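Local coordinates for protein serine acetyltransferase 1, putative (Entamoeba histolytica, PDB 7BW9) that probably transfers an acetyl group to serine in cysteine biosynthesis and binds cysteine, at residues V132-Y143 with I166-F176. Numbering follows the deposited sequence.
Sequences VMMIQRVAHILY and IHPGTSIGNHF
The carbonyl oxygen of T170 is gripped by Q136 NE2 at 3.0 Å and by a water that donates to both T170 O and Q136 OE1 and weakly accepts from I172 N, so that the amide meets the backbone directly and through solvent. NE2 gives a second, straighter bond (162°) to H167 O at 3.3 Å, in the plane of that carbonyl. The bend at chi2 (-84°) brings NE2 within bonding distance of both oxygens, while Q136 CG packs on I166 CG2. One turn along the helix, H140 ND1 donates edge-on to P168 O at 2.8 Å, and T170 O lies over a face of the imidazole. The Y143 ring lays its face on G169 CA, 3.5 Å from the centroid, a CH-pi contact; its hydroxyl bonds to E188. R137 NH1 donates to I172 O at 3.0 Å and NH2 to G173 O at 2.8 Å; I172 O lies in the guanidinium plane, yet NH1 sits above the plane of that carbonyl. NE pairs with D106. M133 CE covers one guanidinium face, and M133 SD meets the F176 ring at its edge, a Met-aromatic contact. Five carbonyls of this coil thus find side-chain donors, consistent with helix 128-144 capping the left-handed beta-helix.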
loop_
_atom_site.group_PDB
_atom_site.type_symbol
_atom_site.label_atom_id
_atom_site.label_comp_id
_atom_site.label_asym_id
_atom_site.label_seq_id
_atom_site.Cartn_x
_atom_site.Cartn_y
_atom_site.Cartn_z
ATOM N N VAL A 132 -7.713 9.710 3.468
ATOM C CA VAL A 132 -8.653 8.927 2.668
ATOM C C VAL A 132 -10.061 9.498 2.801
ATOM O O VAL A 132 -10.844 9.461 1.846
ATOM C CB VAL A 132 -8.588 7.428 3.045
ATOM C CG1 VAL A 132 -9.286 7.153 4.374
ATOM C CG2 VAL A 132 -9.222 6.573 1.952
ATOM N N MET A 133 -10.395 10.064 3.964
ATOM C CA MET A 133 -11.727 10.622 4.162
ATOM C C MET A 133 -11.891 11.984 3.494
ATOM O O MET A 133 -12.984 12.293 3.008
ATOM C CB MET A 133 -12.044 10.700 5.655
ATOM C CG MET A 133 -12.327 9.315 6.274
ATOM S SD MET A 133 -13.439 8.281 5.279
ATOM C CE MET A 133 -14.912 9.324 5.316
ATOM N N MET A 134 -10.832 12.803 3.445
ATOM C CA MET A 134 -10.859 13.979 2.576
ATOM C C MET A 134 -11.278 13.601 1.155
ATOM O O MET A 134 -12.156 14.232 0.561
ATOM C CB MET A 134 -9.485 14.654 2.546
ATOM C CG MET A 134 -8.949 15.143 3.881
ATOM S SD MET A 134 -7.382 16.014 3.604
ATOM C CE MET A 134 -7.016 16.657 5.239
ATOM N N ILE A 135 -10.662 12.561 0.596
ATOM C CA ILE A 135 -11.022 12.134 -0.753
ATOM C C ILE A 135 -12.413 11.503 -0.776
ATOM O O ILE A 135 -13.215 11.782 -1.681
ATOM C CB ILE A 135 -9.961 11.170 -1.302
ATOM C CG1 ILE A 135 -8.587 11.825 -1.241
ATOM C CG2 ILE A 135 -10.292 10.751 -2.736
ATOM C CD1 ILE A 135 -8.448 13.084 -2.132
ATOM N N GLN A 136 -12.724 10.637 0.205
ATOM C CA GLN A 136 -13.970 9.869 0.138
ATOM C C GLN A 136 -15.191 10.773 0.225
ATOM O O GLN A 136 -16.171 10.571 -0.501
ATOM C CB GLN A 136 -14.028 8.816 1.248
ATOM C CG GLN A 136 -14.986 7.620 0.922
ATOM C CD GLN A 136 -16.441 7.907 1.254
ATOM O OE1 GLN A 136 -16.727 8.748 2.101
ATOM N NE2 GLN A 136 -17.366 7.236 0.565
ATOM N N ARG A 137 -15.158 11.766 1.117
ATOM C CA ARG A 137 -16.302 12.659 1.248
ATOM C C ARG A 137 -16.505 13.500 -0.012
ATOM O O ARG A 137 -17.647 13.816 -0.364
ATOM C CB ARG A 137 -16.123 13.521 2.500
ATOM C CG ARG A 137 -16.044 12.638 3.762
ATOM C CD ARG A 137 -16.423 13.376 5.015
ATOM N NE ARG A 137 -16.219 12.604 6.243
ATOM C CZ ARG A 137 -17.080 11.697 6.717
ATOM N NH1 ARG A 137 -18.196 11.422 6.057
ATOM N NH2 ARG A 137 -16.822 11.072 7.861
ATOM N N VAL A 138 -15.423 13.833 -0.725
ATOM C CA VAL A 138 -15.573 14.465 -2.031
ATOM C C VAL A 138 -16.159 13.478 -3.027
ATOM O O VAL A 138 -17.171 13.758 -3.682
ATOM C CB VAL A 138 -14.223 15.011 -2.529
ATOM C CG1 VAL A 138 -14.304 15.303 -4.011
ATOM C CG2 VAL A 138 -13.822 16.239 -1.727
ATOM N N ALA A 139 -15.528 12.305 -3.149
ATOM C CA ALA A 139 -15.936 11.323 -4.152
ATOM C C ALA A 139 -17.387 10.918 -3.975
ATOM O O ALA A 139 -18.090 10.665 -4.958
ATOM C CB ALA A 139 -15.049 10.075 -4.064
ATOM N N HIS A 140 -17.834 10.806 -2.722
ATOM C CA HIS A 140 -19.181 10.304 -2.447
ATOM C C HIS A 140 -20.252 11.250 -2.983
ATOM O O HIS A 140 -21.311 10.805 -3.441
ATOM C CB HIS A 140 -19.351 10.080 -0.947
ATOM C CG HIS A 140 -20.697 9.550 -0.556
ATOM N ND1 HIS A 140 -21.177 8.336 -0.993
ATOM C CD2 HIS A 140 -21.659 10.072 0.246
ATOM C CE1 HIS A 140 -22.380 8.134 -0.482
ATOM N NE2 HIS A 140 -22.697 9.175 0.267
ATOM N N ILE A 141 -19.997 12.558 -2.940
ATOM C CA ILE A 141 -20.950 13.500 -3.523
ATOM C C ILE A 141 -20.986 13.345 -5.034
ATOM O O ILE A 141 -22.049 13.425 -5.657
ATOM C CB ILE A 141 -20.607 14.937 -3.103
ATOM C CG1 ILE A 141 -20.858 15.084 -1.604
ATOM C CG2 ILE A 141 -21.455 15.959 -3.900
ATOM C CD1 ILE A 141 -20.234 16.248 -1.030
ATOM N N LEU A 142 -19.830 13.096 -5.644
ATOM C CA LEU A 142 -19.805 12.860 -7.078
ATOM C C LEU A 142 -20.613 11.617 -7.420
ATOM O O LEU A 142 -21.465 11.639 -8.317
ATOM C CB LEU A 142 -18.360 12.736 -7.556
ATOM C CG LEU A 142 -17.489 13.945 -7.200
ATOM C CD1 LEU A 142 -16.044 13.712 -7.622
ATOM C CD2 LEU A 142 -18.060 15.209 -7.855
ATOM N N TYR A 143 -20.388 10.537 -6.667
ATOM C CA TYR A 143 -21.064 9.272 -6.941
ATOM C C TYR A 143 -22.574 9.411 -6.785
ATOM O O TYR A 143 -23.338 8.940 -7.635
ATOM C CB TYR A 143 -20.497 8.187 -6.019
ATOM C CG TYR A 143 -21.246 6.868 -5.997
ATOM C CD1 TYR A 143 -22.388 6.710 -5.213
ATOM C CD2 TYR A 143 -20.778 5.761 -6.713
ATOM C CE1 TYR A 143 -23.075 5.508 -5.169
ATOM C CE2 TYR A 143 -21.454 4.539 -6.669
ATOM C CZ TYR A 143 -22.598 4.420 -5.891
ATOM O OH TYR A 143 -23.283 3.228 -5.825
ATOM N N ILE A 166 -11.734 2.330 -0.015
ATOM C CA ILE A 166 -13.110 2.687 0.323
ATOM C C ILE A 166 -13.857 3.048 -0.951
ATOM O O ILE A 166 -13.405 3.906 -1.726
ATOM C CB ILE A 166 -13.184 3.861 1.319
ATOM C CG1 ILE A 166 -12.408 3.551 2.588
ATOM C CG2 ILE A 166 -14.647 4.196 1.637
ATOM C CD1 ILE A 166 -12.464 4.679 3.601
ATOM N N HIS A 167 -15.011 2.421 -1.150
ATOM C CA HIS A 167 -15.774 2.686 -2.356
ATOM C C HIS A 167 -16.404 4.082 -2.297
ATOM O O HIS A 167 -16.785 4.556 -1.226
ATOM C CB HIS A 167 -16.855 1.628 -2.549
ATOM C CG HIS A 167 -17.398 1.573 -3.940
ATOM N ND1 HIS A 167 -18.397 2.416 -4.380
ATOM C CD2 HIS A 167 -17.068 0.792 -4.998
ATOM C CE1 HIS A 167 -18.654 2.162 -5.653
ATOM N NE2 HIS A 167 -17.868 1.176 -6.049
ATOM N N PRO A 168 -16.504 4.773 -3.437
ATOM C CA PRO A 168 -17.173 6.085 -3.428
ATOM C C PRO A 168 -18.630 6.024 -2.998
ATOM O O PRO A 168 -19.165 7.014 -2.478
ATOM C CB PRO A 168 -17.026 6.574 -4.882
ATOM C CG PRO A 168 -16.793 5.314 -5.687
ATOM C CD PRO A 168 -16.012 4.405 -4.778
ATOM N N GLY A 169 -19.296 4.889 -3.189
ATOM C CA GLY A 169 -20.677 4.760 -2.755
ATOM C C GLY A 169 -20.865 4.593 -1.264
ATOM O O GLY A 169 -21.972 4.811 -0.769
ATOM N N THR A 170 -19.812 4.228 -0.530
ATOM C CA THR A 170 -19.941 4.018 0.910
ATOM C C THR A 170 -20.531 5.250 1.598
ATOM O O THR A 170 -20.137 6.380 1.314
ATOM C CB THR A 170 -18.572 3.686 1.504
ATOM O OG1 THR A 170 -18.008 2.568 0.811
ATOM C CG2 THR A 170 -18.686 3.356 2.969
ATOM N N SER A 171 -21.494 5.019 2.495
ATOM C CA SER A 171 -22.113 6.059 3.310
ATOM C C SER A 171 -21.494 6.045 4.705
ATOM O O SER A 171 -21.574 5.030 5.413
ATOM C CB SER A 171 -23.624 5.826 3.402
ATOM O OG SER A 171 -24.226 6.826 4.192
ATOM N N ILE A 172 -20.895 7.164 5.108
ATOM C CA ILE A 172 -20.106 7.223 6.335
ATOM C C ILE A 172 -20.524 8.432 7.160
ATOM O O ILE A 172 -20.479 9.563 6.669
ATOM C CB ILE A 172 -18.596 7.286 6.023
ATOM C CG1 ILE A 172 -18.187 6.042 5.226
ATOM C CG2 ILE A 172 -17.787 7.453 7.331
ATOM C CD1 ILE A 172 -16.724 6.029 4.772
ATOM N N GLY A 173 -20.874 8.199 8.422
ATOM C CA GLY A 173 -21.242 9.271 9.322
ATOM C C GLY A 173 -20.036 10.030 9.848
ATOM O O GLY A 173 -18.907 9.892 9.372
ATOM N N ASN A 174 -20.285 10.824 10.883
ATOM C CA ASN A 174 -19.280 11.770 11.331
ATOM C C ASN A 174 -18.371 11.162 12.400
ATOM O O ASN A 174 -18.659 10.112 12.986
ATOM C CB ASN A 174 -19.941 13.063 11.836
ATOM C CG ASN A 174 -20.924 12.830 12.969
ATOM O OD1 ASN A 174 -20.555 12.376 14.052
ATOM N ND2 ASN A 174 -22.173 13.190 12.738
ATOM N N HIS A 175 -17.244 11.839 12.626
ATOM C CA HIS A 175 -16.237 11.425 13.606
ATOM C C HIS A 175 -15.719 10.018 13.322
ATOM O O HIS A 175 -15.543 9.207 14.234
ATOM C CB HIS A 175 -16.775 11.512 15.040
ATOM C CG HIS A 175 -17.108 12.907 15.487
ATOM N ND1 HIS A 175 -18.368 13.455 15.354
ATOM C CD2 HIS A 175 -16.353 13.851 16.100
ATOM C CE1 HIS A 175 -18.375 14.673 15.865
ATOM N NE2 HIS A 175 -17.163 14.939 16.315
ATOM N N PHE A 176 -15.466 9.724 12.049
ATOM C CA PHE A 176 -15.009 8.401 11.642
ATOM C C PHE A 176 -13.486 8.362 11.680
ATOM O O PHE A 176 -12.829 9.221 11.078
ATOM C CB PHE A 176 -15.530 8.070 10.237
ATOM C CG PHE A 176 -15.120 6.708 9.737
ATOM C CD1 PHE A 176 -15.413 5.570 10.475
ATOM C CD2 PHE A 176 -14.447 6.566 8.530
ATOM C CE1 PHE A 176 -15.039 4.306 10.019
ATOM C CE2 PHE A 176 -14.078 5.316 8.068
ATOM C CZ PHE A 176 -14.378 4.182 8.811
HETATM O O HOH W 1 -19.455 8.792 2.865
#